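Local coordinates for nitrilotriacetate monooxygenase (Burkholderia pseudomallei, PDB 3SDO), which probably acts as a flavin (FMN)-dependent monooxygenase of the bacterial luciferase-like family, using molecular oxygen to oxidise a substrate such as nitrilotriacetate, at residues L15-G20 against A70-N75; N108-F113 against D159-L164; V248-V253 against A390-M395. One frame throughout, in Å; residues are numbered along the deposited sequence.

Interaction 1 (L15-G20 against A70-N75); sequences LIQGAG and APHFLN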
ATOM      1  N   LEU A  15     -13.346  -5.821  -9.856  1.00 20.17           N
ATOM      2  CA  LEU A  15     -11.921  -5.866 -10.127  1.00 21.32           C
ATOM      3  C   LEU A  15     -11.571  -4.618 -10.906  1.00 21.82           C
ATOM      4  O   LEU A  15     -12.016  -4.450 -12.048  1.00 23.16           O
ATOM      5  CB  LEU A  15     -11.554  -7.100 -10.961  1.00 22.42           C
ATOM      6  CG  LEU A  15     -10.138  -7.075 -11.600  1.00 24.85           C
ATOM      7  CD1 LEU A  15      -9.087  -7.095 -10.494  1.00 24.55           C
ATOM      8  CD2 LEU A  15      -9.885  -8.206 -12.630  1.00 28.46           C
ATOM      9  N   ILE A  16     -10.772  -3.729 -10.329  1.00 21.82           N
ATOM     10  CA  ILE A  16     -10.341  -2.563 -11.092  1.00 21.83           C
ATOM     11  C   ILE A  16      -8.923  -2.813 -11.576  1.00 22.27           C
ATOM     12  O   ILE A  16      -7.952  -2.499 -10.890  1.00 23.33           O
ATOM     13  CB  ILE A  16     -10.466  -1.273 -10.288  1.00 21.94           C
ATOM     14  CG1 ILE A  16     -11.855  -1.188  -9.652  1.00 21.65           C
ATOM     15  CG2 ILE A  16     -10.220  -0.082 -11.180  1.00 21.93           C
ATOM     16  CD1 ILE A  16     -12.078   0.075  -8.849  1.00 20.39           C
ATOM     17  N   GLN A  17      -8.820  -3.429 -12.753  1.00 22.12           N
ATOM     18  CA  GLN A  17      -7.554  -3.780 -13.353  1.00 21.51           C
ATOM     19  C   GLN A  17      -7.130  -2.657 -14.305  1.00 21.44           C
ATOM     20  O   GLN A  17      -6.972  -2.872 -15.496  1.00 21.25           O
ATOM     21  CB  GLN A  17      -7.698  -5.095 -14.110  1.00 22.22           C
ATOM     22  CG  GLN A  17      -6.409  -5.787 -14.484  1.00 23.08           C
ATOM     23  CD  GLN A  17      -5.763  -6.518 -13.318  1.00 25.43           C
ATOM     24  OE1 GLN A  17      -5.872  -6.089 -12.174  1.00 25.41           O
ATOM     25  NE2 GLN A  17      -5.037  -7.600 -13.615  1.00 25.65           N
ATOM     26  N   GLY A  18      -6.933  -1.464 -13.749  1.00 19.92           N
ATOM     27  CA  GLY A  18      -6.577  -0.302 -14.534  1.00 19.62           C
ATOM     28  C   GLY A  18      -7.536  -0.138 -15.686  1.00 18.62           C
ATOM     29  O   GLY A  18      -8.756  -0.155 -15.496  1.00 18.22           O
ATOM     30  N   ALA A  19      -6.980  -0.079 -16.881  1.00 18.49           N
ATOM     31  CA  ALA A  19      -7.755   0.086 -18.113  1.00 18.73           C
ATOM     32  C   ALA A  19      -8.816  -0.966 -18.337  1.00 18.81           C
ATOM     33  O   ALA A  19      -9.848  -0.674 -18.949  1.00 19.79           O
ATOM     34  CB  ALA A  19      -6.821   0.148 -19.338  1.00 18.82           C
ATOM     35  N   GLY A  20      -8.569  -2.195 -17.895  1.00 19.34           N
ATOM     36  CA  GLY A  20      -9.540  -3.259 -18.072  1.00 19.33           C
ATOM     37  C   GLY A  20      -8.955  -4.645 -17.928  1.00 19.88           C
ATOM     38  O   GLY A  20      -7.740  -4.820 -17.924  1.00 19.50           O
ATOM     39  N   ALA A  70       1.982  -8.179 -20.093  1.00 24.19           N
ATOM     40  CA  ALA A  70       0.867  -7.394 -20.606  1.00 23.64           C
ATOM     41  C   ALA A  70       0.932  -5.969 -20.014  1.00 22.90           C
ATOM     42  O   ALA A  70       1.522  -5.758 -18.940  1.00 21.72           O
ATOM     43  CB  ALA A  70      -0.469  -8.088 -20.264  1.00 23.68           C
ATOM     44  N   PRO A  71       0.362  -4.972 -20.724  1.00 22.13           N
ATOM     45  CA  PRO A  71       0.417  -3.590 -20.266  1.00 21.58           C
ATOM     46  C   PRO A  71       0.159  -3.376 -18.775  1.00 20.77           C
ATOM     47  O   PRO A  71       0.930  -2.677 -18.121  1.00 21.14           O
ATOM     48  CB  PRO A  71      -0.661  -2.913 -21.116  1.00 21.26           C
ATOM     49  CG  PRO A  71      -0.531  -3.631 -22.439  1.00 22.30           C
ATOM     50  CD  PRO A  71      -0.233  -5.071 -22.073  1.00 23.21           C
ATOM     51  N   HIS A  72      -0.889  -3.971 -18.226  1.00 19.97           N
ATOM     52  CA  HIS A  72      -1.223  -3.709 -16.811  1.00 20.14           C
ATOM     53  C   HIS A  72      -0.156  -4.269 -15.841  1.00 20.27           C
ATOM     54  O   HIS A  72       0.121  -3.681 -14.773  1.00 20.04           O
ATOM     55  CB  HIS A  72      -2.615  -4.239 -16.426  1.00 19.44           C
ATOM     56  CG  HIS A  72      -3.009  -3.853 -15.035  1.00 20.08           C
ATOM     57  ND1 HIS A  72      -3.454  -2.588 -14.725  1.00 19.39           N
ATOM     58  CD2 HIS A  72      -2.960  -4.535 -13.864  1.00 19.63           C
ATOM     59  CE1 HIS A  72      -3.677  -2.511 -13.423  1.00 19.86           C
ATOM     60  NE2 HIS A  72      -3.386  -3.676 -12.877  1.00 19.63           N
ATOM     61  N   PHE A  73       0.458  -5.375 -16.234  1.00 20.54           N
ATOM     62  CA  PHE A  73       1.535  -5.978 -15.461  1.00 21.40           C
ATOM     63  C   PHE A  73       2.861  -5.203 -15.582  1.00 21.70           C
ATOM     64  O   PHE A  73       3.722  -5.310 -14.702  1.00 22.64           O
ATOM     65  CB  PHE A  73       1.726  -7.427 -15.879  1.00 22.50           C
ATOM     66  CG  PHE A  73       0.642  -8.363 -15.395  1.00 23.58           C
ATOM     67  CD1 PHE A  73      -0.650  -8.301 -15.916  1.00 26.59           C
ATOM     68  CD2 PHE A  73       0.934  -9.347 -14.449  1.00 26.44           C
ATOM     69  CE1 PHE A  73      -1.661  -9.192 -15.474  1.00 27.88           C
ATOM     70  CE2 PHE A  73      -0.061 -10.242 -13.997  1.00 27.09           C
ATOM     71  CZ  PHE A  73      -1.360 -10.153 -14.504  1.00 27.56           C
ATOM     72  N   LEU A  74       3.032  -4.428 -16.656  1.00 21.43           N
ATOM     73  CA  LEU A  74       4.245  -3.616 -16.841  1.00 21.49           C
ATOM     74  C   LEU A  74       4.284  -2.413 -15.884  1.00 20.31           C
ATOM     75  O   LEU A  74       5.351  -1.977 -15.472  1.00 20.90           O
ATOM     76  CB  LEU A  74       4.367  -3.117 -18.291  1.00 21.89           C
ATOM     77  CG  LEU A  74       4.728  -4.157 -19.354  1.00 22.24           C
ATOM     78  CD1 LEU A  74       4.485  -3.595 -20.750  1.00 20.72           C
ATOM     79  CD2 LEU A  74       6.181  -4.622 -19.205  1.00 22.90           C
ATOM     80  N   ASN A  75       3.120  -1.896 -15.515  1.00 19.68           N
ATOM     81  CA  ASN A  75       3.040  -0.696 -14.678  1.00 18.66           C
ATOM     82  C   ASN A  75       1.671  -0.613 -14.034  1.00 18.43           C
ATOM     83  O   ASN A  75       0.645  -0.501 -14.717  1.00 18.30           O
ATOM     84  CB  ASN A  75       3.319   0.575 -15.507  1.00 19.52           C
ATOM     85  CG  ASN A  75       4.448   1.422 -14.941  1.00 18.47           C
ATOM     86  OD1 ASN A  75       4.228   2.489 -14.349  1.00 19.29           O
ATOM     87  ND2 ASN A  75       5.667   0.969 -15.147  1.00 16.81           N
TER
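Gln-17 lies over one face of the His-72 imidazole, and these two residues bury most of the surface in this contact. With CG anti to the backbone N (chi1 -164°) and the chain bent at the next bond, the glutamine folds its flat end onto the ring. CG sits above the face, 3.9 Å from the ring centroid of His-72, a CH-pi contact. Beyond it the amide carries on as a stack, its plane only 22° from that of the ring, with Gln-17 CD 3.5 Å from His-72 CD2. A long, flexible side chain ending in a flat amide suits such a surface. The backbone joins in: Gly-18 N comes within 3.4 Å of His-72 CE1. Gly-18 has positive phi in the type II' turn from Gln-17 to Gly-20, a conformation that suits glycine, and its bare backbone comes close to the imidazole. Phe-73 adds a looser touch, its CE1 lying 4.2 Å from Gln-17 NE2, with the amide nearly perpendicular to the phenyl ring. His-72 ND1 is hydrogen-bonded to Ser-36 OG, which helps fix the rotation of the imidazole. The loop following strand 11-15 thus meets the short helix 71-74 beyond strand 56-59, an arrangement of loops at the C-terminal ends of TIM-barrel strands, where luciferase-like enzymes place their flavin site; the predicted FMN ligand Asp-61 is about 7 Å from His-72, between side chains.

Interaction 2 (N108-F113 against D159-L164); sequences NVARQF and DVVQGL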
ATOM      1  N   ASN A 108       4.394  -7.351   8.958  1.00 17.78           N
ATOM      2  CA  ASN A 108       4.154  -6.209   8.073  1.00 17.66           C
ATOM      3  C   ASN A 108       2.775  -6.280   7.407  1.00 17.55           C
ATOM      4  O   ASN A 108       2.103  -5.267   7.267  1.00 17.53           O
ATOM      5  CB  ASN A 108       5.244  -6.109   6.976  1.00 17.59           C
ATOM      6  CG  ASN A 108       6.600  -5.706   7.532  1.00 19.68           C
ATOM      7  OD1 ASN A 108       6.675  -5.029   8.561  1.00 19.21           O
ATOM      8  ND2 ASN A 108       7.683  -6.127   6.861  1.00 17.83           N
ATOM      9  N   VAL A 109       2.386  -7.468   6.947  1.00 17.17           N
ATOM     10  CA  VAL A 109       1.062  -7.661   6.369  1.00 16.69           C
ATOM     11  C   VAL A 109      -0.016  -7.296   7.371  1.00 16.87           C
ATOM     12  O   VAL A 109      -0.950  -6.543   7.066  1.00 16.81           O
ATOM     13  CB  VAL A 109       0.880  -9.115   5.869  1.00 16.91           C
ATOM     14  CG1 VAL A 109      -0.590  -9.364   5.421  1.00 14.39           C
ATOM     15  CG2 VAL A 109       1.869  -9.385   4.709  1.00 17.60           C
ATOM     16  N   ALA A 110       0.116  -7.815   8.576  1.00 17.07           N
ATOM     17  CA  ALA A 110      -0.850  -7.530   9.619  1.00 17.40           C
ATOM     18  C   ALA A 110      -0.993  -6.015   9.869  1.00 17.58           C
ATOM     19  O   ALA A 110      -2.129  -5.495   9.930  1.00 18.14           O
ATOM     20  CB  ALA A 110      -0.479  -8.290  10.897  1.00 17.53           C
ATOM     21  N   ARG A 111       0.131  -5.311   9.977  1.00 17.50           N
ATOM     22  CA  ARG A 111       0.119  -3.868  10.242  1.00 17.61           C
ATOM     23  C   ARG A 111      -0.460  -3.080   9.091  1.00 16.88           C
ATOM     24  O   ARG A 111      -1.255  -2.174   9.309  1.00 16.48           O
ATOM     25  CB  ARG A 111       1.533  -3.321  10.505  1.00 18.37           C
ATOM     26  CG  ARG A 111       2.179  -3.717  11.829  1.00 18.89           C
ATOM     27  CD  ARG A 111       3.455  -2.928  12.048  1.00 19.95           C
ATOM     28  NE  ARG A 111       3.194  -1.514  12.306  1.00 18.63           N
ATOM     29  CZ  ARG A 111       4.005  -0.509  11.984  1.00 19.32           C
ATOM     30  NH1 ARG A 111       5.143  -0.720  11.335  1.00 17.08           N
ATOM     31  NH2 ARG A 111       3.653   0.728  12.291  1.00 18.62           N
ATOM     32  N   GLN A 112      -0.071  -3.416   7.866  1.00 17.26           N
ATOM     33  CA  GLN A 112      -0.473  -2.614   6.727  1.00 17.22           C
ATOM     34  C   GLN A 112      -1.946  -2.787   6.458  1.00 17.02           C
ATOM     35  O   GLN A 112      -2.649  -1.791   6.298  1.00 17.33           O
ATOM     36  CB  GLN A 112       0.392  -2.892   5.482  1.00 17.52           C
ATOM     37  CG  GLN A 112       1.822  -2.417   5.650  1.00 18.07           C
ATOM     38  CD  GLN A 112       2.624  -2.446   4.367  1.00 18.98           C
ATOM     39  OE1 GLN A 112       2.491  -3.355   3.558  1.00 16.40           O
ATOM     40  NE2 GLN A 112       3.468  -1.437   4.173  1.00 18.18           N
ATOM     41  N   PHE A 113      -2.438  -4.026   6.471  1.00 17.44           N
ATOM     42  CA  PHE A 113      -3.885  -4.261   6.366  1.00 16.80           C
ATOM     43  C   PHE A 113      -4.710  -3.747   7.570  1.00 16.68           C
ATOM     44  O   PHE A 113      -5.808  -3.219   7.365  1.00 17.06           O
ATOM     45  CB  PHE A 113      -4.214  -5.736   6.064  1.00 16.84           C
ATOM     46  CG  PHE A 113      -4.066  -6.092   4.623  1.00 18.42           C
ATOM     47  CD1 PHE A 113      -5.006  -5.671   3.686  1.00 18.49           C
ATOM     48  CD2 PHE A 113      -2.984  -6.817   4.180  1.00 19.76           C
ATOM     49  CE1 PHE A 113      -4.873  -6.001   2.356  1.00 15.39           C
ATOM     50  CE2 PHE A 113      -2.856  -7.123   2.832  1.00 19.96           C
ATOM     51  CZ  PHE A 113      -3.817  -6.689   1.928  1.00 17.60           C
ATOM     52  N   ASP A 159      -2.378 -17.659   9.719  1.00 22.48           N
ATOM     53  CA  ASP A 159      -2.618 -17.914  11.145  1.00 23.66           C
ATOM     54  C   ASP A 159      -1.875 -16.879  11.986  1.00 22.78           C
ATOM     55  O   ASP A 159      -2.407 -16.402  12.986  1.00 22.21           O
ATOM     56  CB  ASP A 159      -2.138 -19.306  11.583  1.00 25.03           C
ATOM     57  CG  ASP A 159      -3.044 -20.426  11.113  1.00 30.63           C
ATOM     58  OD1 ASP A 159      -4.146 -20.136  10.616  1.00 34.06           O
ATOM     59  OD2 ASP A 159      -2.631 -21.617  11.223  1.00 34.04           O
ATOM     60  N   VAL A 160      -0.656 -16.535  11.570  1.00 21.32           N
ATOM     61  CA  VAL A 160       0.122 -15.504  12.257  1.00 20.24           C
ATOM     62  C   VAL A 160      -0.546 -14.124  12.124  1.00 19.57           C
ATOM     63  O   VAL A 160      -0.737 -13.423  13.120  1.00 19.19           O
ATOM     64  CB  VAL A 160       1.579 -15.451  11.746  1.00 20.44           C
ATOM     65  CG1 VAL A 160       2.366 -14.272  12.389  1.00 18.40           C
ATOM     66  CG2 VAL A 160       2.296 -16.775  12.067  1.00 21.33           C
ATOM     67  N   VAL A 161      -0.916 -13.748  10.904  1.00 18.93           N
ATOM     68  CA  VAL A 161      -1.569 -12.457  10.693  1.00 18.26           C
ATOM     69  C   VAL A 161      -2.825 -12.325  11.564  1.00 19.09           C
ATOM     70  O   VAL A 161      -2.956 -11.356  12.322  1.00 19.09           O
ATOM     71  CB  VAL A 161      -1.875 -12.204   9.222  1.00 17.87           C
ATOM     72  CG1 VAL A 161      -2.727 -10.906   9.028  1.00 16.62           C
ATOM     73  CG2 VAL A 161      -0.576 -12.067   8.479  1.00 16.46           C
ATOM     74  N   GLN A 162      -3.709 -13.317  11.496  1.00 18.81           N
ATOM     75  CA  GLN A 162      -4.935 -13.286  12.261  1.00 19.54           C
ATOM     76  C   GLN A 162      -4.693 -13.292  13.780  1.00 20.12           C
ATOM     77  O   GLN A 162      -5.386 -12.599  14.512  1.00 20.49           O
ATOM     78  CB  GLN A 162      -5.871 -14.426  11.823  1.00 19.68           C
ATOM     79  CG  GLN A 162      -6.482 -14.174  10.452  1.00 19.70           C
ATOM     80  CD  GLN A 162      -7.442 -15.265  10.041  1.00 21.29           C
ATOM     81  OE1 GLN A 162      -7.219 -16.424  10.351  1.00 19.33           O
ATOM     82  NE2 GLN A 162      -8.510 -14.901   9.346  1.00 16.89           N
ATOM     83  N   GLY A 163      -3.719 -14.077  14.252  1.00 21.03           N
ATOM     84  CA  GLY A 163      -3.282 -14.005  15.633  1.00 20.84           C
ATOM     85  C   GLY A 163      -2.835 -12.609  16.046  1.00 20.80           C
ATOM     86  O   GLY A 163      -3.220 -12.099  17.109  1.00 20.60           O
ATOM     87  N   LEU A 164      -2.025 -11.975  15.209  1.00 20.82           N
ATOM     88  CA  LEU A 164      -1.577 -10.588  15.487  1.00 20.63           C
ATOM     89  C   LEU A 164      -2.733  -9.607  15.539  1.00 20.54           C
ATOM     90  O   LEU A 164      -2.738  -8.670  16.358  1.00 20.97           O
ATOM     91  CB  LEU A 164      -0.556 -10.117  14.449  1.00 20.00           C
ATOM     92  CG  LEU A 164       0.809 -10.793  14.504  1.00 19.29           C
ATOM     93  CD1 LEU A 164       1.591 -10.467  13.240  1.00 19.05           C
ATOM     94  CD2 LEU A 164       1.603 -10.363  15.738  1.00 19.27           C
TER
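This is a buried helix-helix contact on the outside of the barrel, between helix 106-119 and helix 150-165, which follow strands 94-100 and 124-129; the side chains that meet between 108-113 and 159-164 are all apolar. Ala-110 lies at its middle: its CA and that of Val-161 are 5.1 Å apart, the nearest pair across the two segments. The methyl of Ala-110 points at the partner helix and is met by two side chains, Val-161 CG1 at 3.9 Å and Leu-164 CD1 at 3.8 Å from Ala-110 CB. Val-161 and Leu-164 stand one turn apart on their helix, so both can reach the same small residue. The two methyls of Val-161 divide the work. A chi1 near 180° (173°) turns CG1 away from its own N and onto Ala-110, while CG2 reaches Val-109 CG1 at 4.1 Å, where the two valines meet at about a right angle. Alanine suits the point of closest backbone approach because its short side chain lets the segment axes come within 8.9 Å; the branched Val-161 and Leu-164 pack against its methyl from the partner helix. The axes cross at -49°. Trp-126 of strand 124-129 packs against both Val-109 and Val-161, tying the pair to the barrel wall. Just beyond the segment, Trp-165 NE1 donates a hydrogen bond to Ala-110 O, a polar tie between the same two helices. Arg-111 forms a salt bridge with Asp-61 of the second subunit, so helix 106-119 also joins the dimer interface. Such packing of neighbouring helices around a parallel barrel is characteristic of the TIM-barrel fold of luciferase-like monooxygenases.

Interaction 3 (V248-V253 against A390-M395); sequences VFYRRV and AADGFM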
ATOM      1  N   VAL A 248     -19.660 -26.908  -9.517  1.00 23.92           N
ATOM      2  CA  VAL A 248     -18.822 -27.895  -8.814  1.00 24.15           C
ATOM      3  C   VAL A 248     -17.926 -27.182  -7.812  1.00 23.30           C
ATOM      4  O   VAL A 248     -17.833 -27.601  -6.672  1.00 22.98           O
ATOM      5  CB  VAL A 248     -17.970 -28.747  -9.776  1.00 24.34           C
ATOM      6  CG1 VAL A 248     -16.941 -29.586  -8.988  1.00 24.92           C
ATOM      7  CG2 VAL A 248     -18.893 -29.646 -10.648  1.00 26.42           C
ATOM      8  N   PHE A 249     -17.312 -26.078  -8.231  1.00 23.13           N
ATOM      9  CA  PHE A 249     -16.455 -25.306  -7.362  1.00 22.68           C
ATOM     10  C   PHE A 249     -17.218 -24.825  -6.136  1.00 22.46           C
ATOM     11  O   PHE A 249     -16.744 -24.985  -5.011  1.00 21.28           O
ATOM     12  CB  PHE A 249     -15.853 -24.139  -8.123  1.00 22.44           C
ATOM     13  CG  PHE A 249     -14.889 -23.329  -7.324  1.00 22.70           C
ATOM     14  CD1 PHE A 249     -13.641 -23.841  -7.000  1.00 23.70           C
ATOM     15  CD2 PHE A 249     -15.219 -22.057  -6.894  1.00 21.32           C
ATOM     16  CE1 PHE A 249     -12.737 -23.093  -6.271  1.00 23.46           C
ATOM     17  CE2 PHE A 249     -14.318 -21.311  -6.158  1.00 20.76           C
ATOM     18  CZ  PHE A 249     -13.081 -21.831  -5.847  1.00 22.97           C
ATOM     19  N   TYR A 250     -18.415 -24.276  -6.364  1.00 22.01           N
ATOM     20  CA  TYR A 250     -19.258 -23.785  -5.279  1.00 21.59           C
ATOM     21  C   TYR A 250     -19.494 -24.894  -4.249  1.00 22.05           C
ATOM     22  O   TYR A 250     -19.310 -24.673  -3.058  1.00 21.46           O
ATOM     23  CB  TYR A 250     -20.584 -23.254  -5.851  1.00 21.84           C
ATOM     24  CG  TYR A 250     -21.539 -22.601  -4.862  1.00 21.25           C
ATOM     25  CD1 TYR A 250     -22.419 -23.362  -4.103  1.00 21.22           C
ATOM     26  CD2 TYR A 250     -21.635 -21.224  -4.779  1.00 20.46           C
ATOM     27  CE1 TYR A 250     -23.323 -22.759  -3.211  1.00 22.61           C
ATOM     28  CE2 TYR A 250     -22.541 -20.611  -3.912  1.00 22.82           C
ATOM     29  CZ  TYR A 250     -23.382 -21.379  -3.131  1.00 21.29           C
ATOM     30  OH  TYR A 250     -24.260 -20.758  -2.262  1.00 21.79           O
ATOM     31  N   ARG A 251     -19.884 -26.082  -4.719  1.00 22.93           N
ATOM     32  CA  ARG A 251     -20.187 -27.231  -3.852  1.00 23.66           C
ATOM     33  C   ARG A 251     -18.978 -27.709  -3.067  1.00 22.99           C
ATOM     34  O   ARG A 251     -19.098 -28.026  -1.890  1.00 22.48           O
ATOM     35  CB  ARG A 251     -20.779 -28.405  -4.669  1.00 25.37           C
ATOM     36  CG  ARG A 251     -22.193 -28.133  -5.198  1.00 29.95           C
ATOM     37  CD  ARG A 251     -22.981 -29.397  -5.572  1.00 37.10           C
ATOM     38  NE  ARG A 251     -22.559 -29.963  -6.851  1.00 41.54           N
ATOM     39  CZ  ARG A 251     -21.684 -30.961  -7.007  1.00 44.89           C
ATOM     40  NH1 ARG A 251     -21.094 -31.549  -5.958  1.00 47.74           N
ATOM     41  NH2 ARG A 251     -21.393 -31.377  -8.235  1.00 43.82           N
ATOM     42  N   ARG A 252     -17.813 -27.734  -3.709  1.00 22.55           N
ATOM     43  CA  ARG A 252     -16.578 -28.167  -3.042  1.00 22.98           C
ATOM     44  C   ARG A 252     -16.125 -27.196  -1.954  1.00 22.36           C
ATOM     45  O   ARG A 252     -15.705 -27.628  -0.872  1.00 22.68           O
ATOM     46  CB  ARG A 252     -15.457 -28.375  -4.073  1.00 22.86           C
ATOM     47  CG  ARG A 252     -15.758 -29.463  -5.079  1.00 23.85           C
ATOM     48  CD  ARG A 252     -14.670 -29.568  -6.134  1.00 23.46           C
ATOM     49  NE  ARG A 252     -13.426 -30.091  -5.579  1.00 25.39           N
ATOM     50  CZ  ARG A 252     -12.245 -30.015  -6.190  1.00 29.28           C
ATOM     51  NH1 ARG A 252     -12.133 -29.396  -7.367  1.00 28.73           N
ATOM     52  NH2 ARG A 252     -11.164 -30.539  -5.614  1.00 29.41           N
ATOM     53  N   VAL A 253     -16.219 -25.890  -2.232  1.00 21.47           N
ATOM     54  CA  VAL A 253     -15.799 -24.868  -1.266  1.00 20.42           C
ATOM     55  C   VAL A 253     -16.715 -24.917  -0.033  1.00 21.13           C
ATOM     56  O   VAL A 253     -16.255 -24.898   1.122  1.00 21.30           O
ATOM     57  CB  VAL A 253     -15.822 -23.458  -1.883  1.00 20.72           C
ATOM     58  CG1 VAL A 253     -15.740 -22.372  -0.758  1.00 19.17           C
ATOM     59  CG2 VAL A 253     -14.693 -23.322  -2.935  1.00 19.71           C
ATOM     60  N   ALA A 390     -24.271 -21.727  -8.228  1.00 20.81           N
ATOM     61  CA  ALA A 390     -22.923 -21.493  -8.756  1.00 20.73           C
ATOM     62  C   ALA A 390     -22.306 -20.219  -8.192  1.00 19.66           C
ATOM     63  O   ALA A 390     -21.110 -19.982  -8.383  1.00 19.37           O
ATOM     64  CB  ALA A 390     -22.938 -21.414 -10.265  1.00 21.36           C
ATOM     65  N   ALA A 391     -23.103 -19.407  -7.503  1.00 18.88           N
ATOM     66  CA  ALA A 391     -22.630 -18.089  -7.056  1.00 18.45           C
ATOM     67  C   ALA A 391     -23.486 -17.550  -5.907  1.00 18.25           C
ATOM     68  O   ALA A 391     -24.669 -17.819  -5.849  1.00 17.83           O
ATOM     69  CB  ALA A 391     -22.636 -17.122  -8.227  1.00 17.71           C
ATOM     70  N   ASP A 392     -22.854 -16.841  -4.975  1.00 18.48           N
ATOM     71  CA  ASP A 392     -23.530 -16.018  -3.962  1.00 18.70           C
ATOM     72  C   ASP A 392     -23.479 -14.543  -4.371  1.00 18.12           C
ATOM     73  O   ASP A 392     -24.076 -13.667  -3.735  1.00 18.33           O
ATOM     74  CB  ASP A 392     -22.835 -16.149  -2.604  1.00 19.09           C
ATOM     75  CG  ASP A 392     -22.906 -17.557  -2.039  1.00 19.75           C
ATOM     76  OD1 ASP A 392     -23.968 -18.168  -2.172  1.00 18.21           O
ATOM     77  OD2 ASP A 392     -21.888 -18.049  -1.476  1.00 18.31           O
ATOM     78  N   GLY A 393     -22.697 -14.282  -5.405  1.00 18.17           N
ATOM     79  CA  GLY A 393     -22.396 -12.949  -5.881  1.00 17.22           C
ATOM     80  C   GLY A 393     -21.396 -13.092  -7.002  1.00 17.41           C
ATOM     81  O   GLY A 393     -21.048 -14.223  -7.367  1.00 17.46           O
ATOM     82  N   PHE A 394     -20.950 -11.969  -7.566  1.00 17.49           N
ATOM     83  CA  PHE A 394     -20.014 -12.006  -8.677  1.00 18.24           C
ATOM     84  C   PHE A 394     -18.869 -11.016  -8.524  1.00 18.21           C
ATOM     85  O   PHE A 394     -19.052  -9.923  -8.012  1.00 18.58           O
ATOM     86  CB  PHE A 394     -20.727 -11.707  -9.987  1.00 18.01           C
ATOM     87  CG  PHE A 394     -21.796 -12.686 -10.318  1.00 18.61           C
ATOM     88  CD1 PHE A 394     -21.484 -13.870 -10.942  1.00 20.03           C
ATOM     89  CD2 PHE A 394     -23.122 -12.424  -9.992  1.00 19.42           C
ATOM     90  CE1 PHE A 394     -22.488 -14.811 -11.238  1.00 18.87           C
ATOM     91  CE2 PHE A 394     -24.112 -13.349 -10.272  1.00 20.98           C
ATOM     92  CZ  PHE A 394     -23.784 -14.543 -10.918  1.00 18.09           C
ATOM     93  N   MET A 395     -17.699 -11.416  -8.992  1.00 18.91           N
ATOM     94  CA  MET A 395     -16.561 -10.513  -9.156  1.00 20.40           C
ATOM     95  C   MET A 395     -16.575  -9.992 -10.593  1.00 20.72           C
ATOM     96  O   MET A 395     -16.316 -10.752 -11.529  1.00 21.59           O
ATOM     97  CB  MET A 395     -15.266 -11.276  -8.874  1.00 20.64           C
ATOM     98  CG  MET A 395     -14.004 -10.432  -8.835  1.00 26.37           C
ATOM     99  SD  MET A 395     -13.765  -9.553  -7.267  1.00 34.74           S
ATOM    100  CE  MET A 395     -13.387 -10.903  -6.098  1.00 29.97           C
TER
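In this TIM-barrel protein, the contact joins an outer helix, 243-259, to the loop that leads into barrel strand 393-396. Tyr-250 carries the contact from the helix side. Its chi1 of -175° swings the ring beside its own carbonyl carbon, which extends the phenol along the loop to Asp-392. There the hydroxyl donates a hydrogen bond to the carboxylate, with Tyr-250 OH 2.6 Å from Asp-392 OD1. The acceptor is met on its syn side, 20° out of the carboxylate plane, and OD1 itself lies at the edge of the phenol ring; the ring and carboxylate planes are 65° apart. Nearer the helix, the ring packs obliquely on the loop backbone: Tyr-250 CD2 is 3.6 Å from both Ala-390 C and Ala-391 N. The methyls of both alanines point away from the helix, leaving the peptide between them for the aromatic ring. Tyrosine fits because it combines a broad apolar surface with a polar end. The other carboxylate oxygen, Asp-392 OD2, forms a salt bridge with Lys-254 NZ and accepts a hydrogen bond from Val-269 N. With both oxygens engaged, the carboxylate is held in place, and these positive and hydrogen-bonding neighbours would be expected to favour its ionised form.

Overall arrangement
The three contacts follow one another along the chain and lie in different parts of a single TIM-barrel domain. Their centres are 25 to 27 Å apart, and no two touch. Interactions 1 and 3 come nearest, about 5 Å between nearest atoms, although they lie on opposite sides of the chain's centre; strand 393-396, which pairs in parallel with strand 11-15, connects them through the sheet. Interaction 2 stays about 13 Å from each of the others, nearest atoms again. Interaction 1 is close to the predicted flavin site, interaction 2 is farther off, the Val-109 side chain about 10 Å from that of Thr-98, and interaction 3 lies away from it. Interactions 1 and 2 also touch the second subunit.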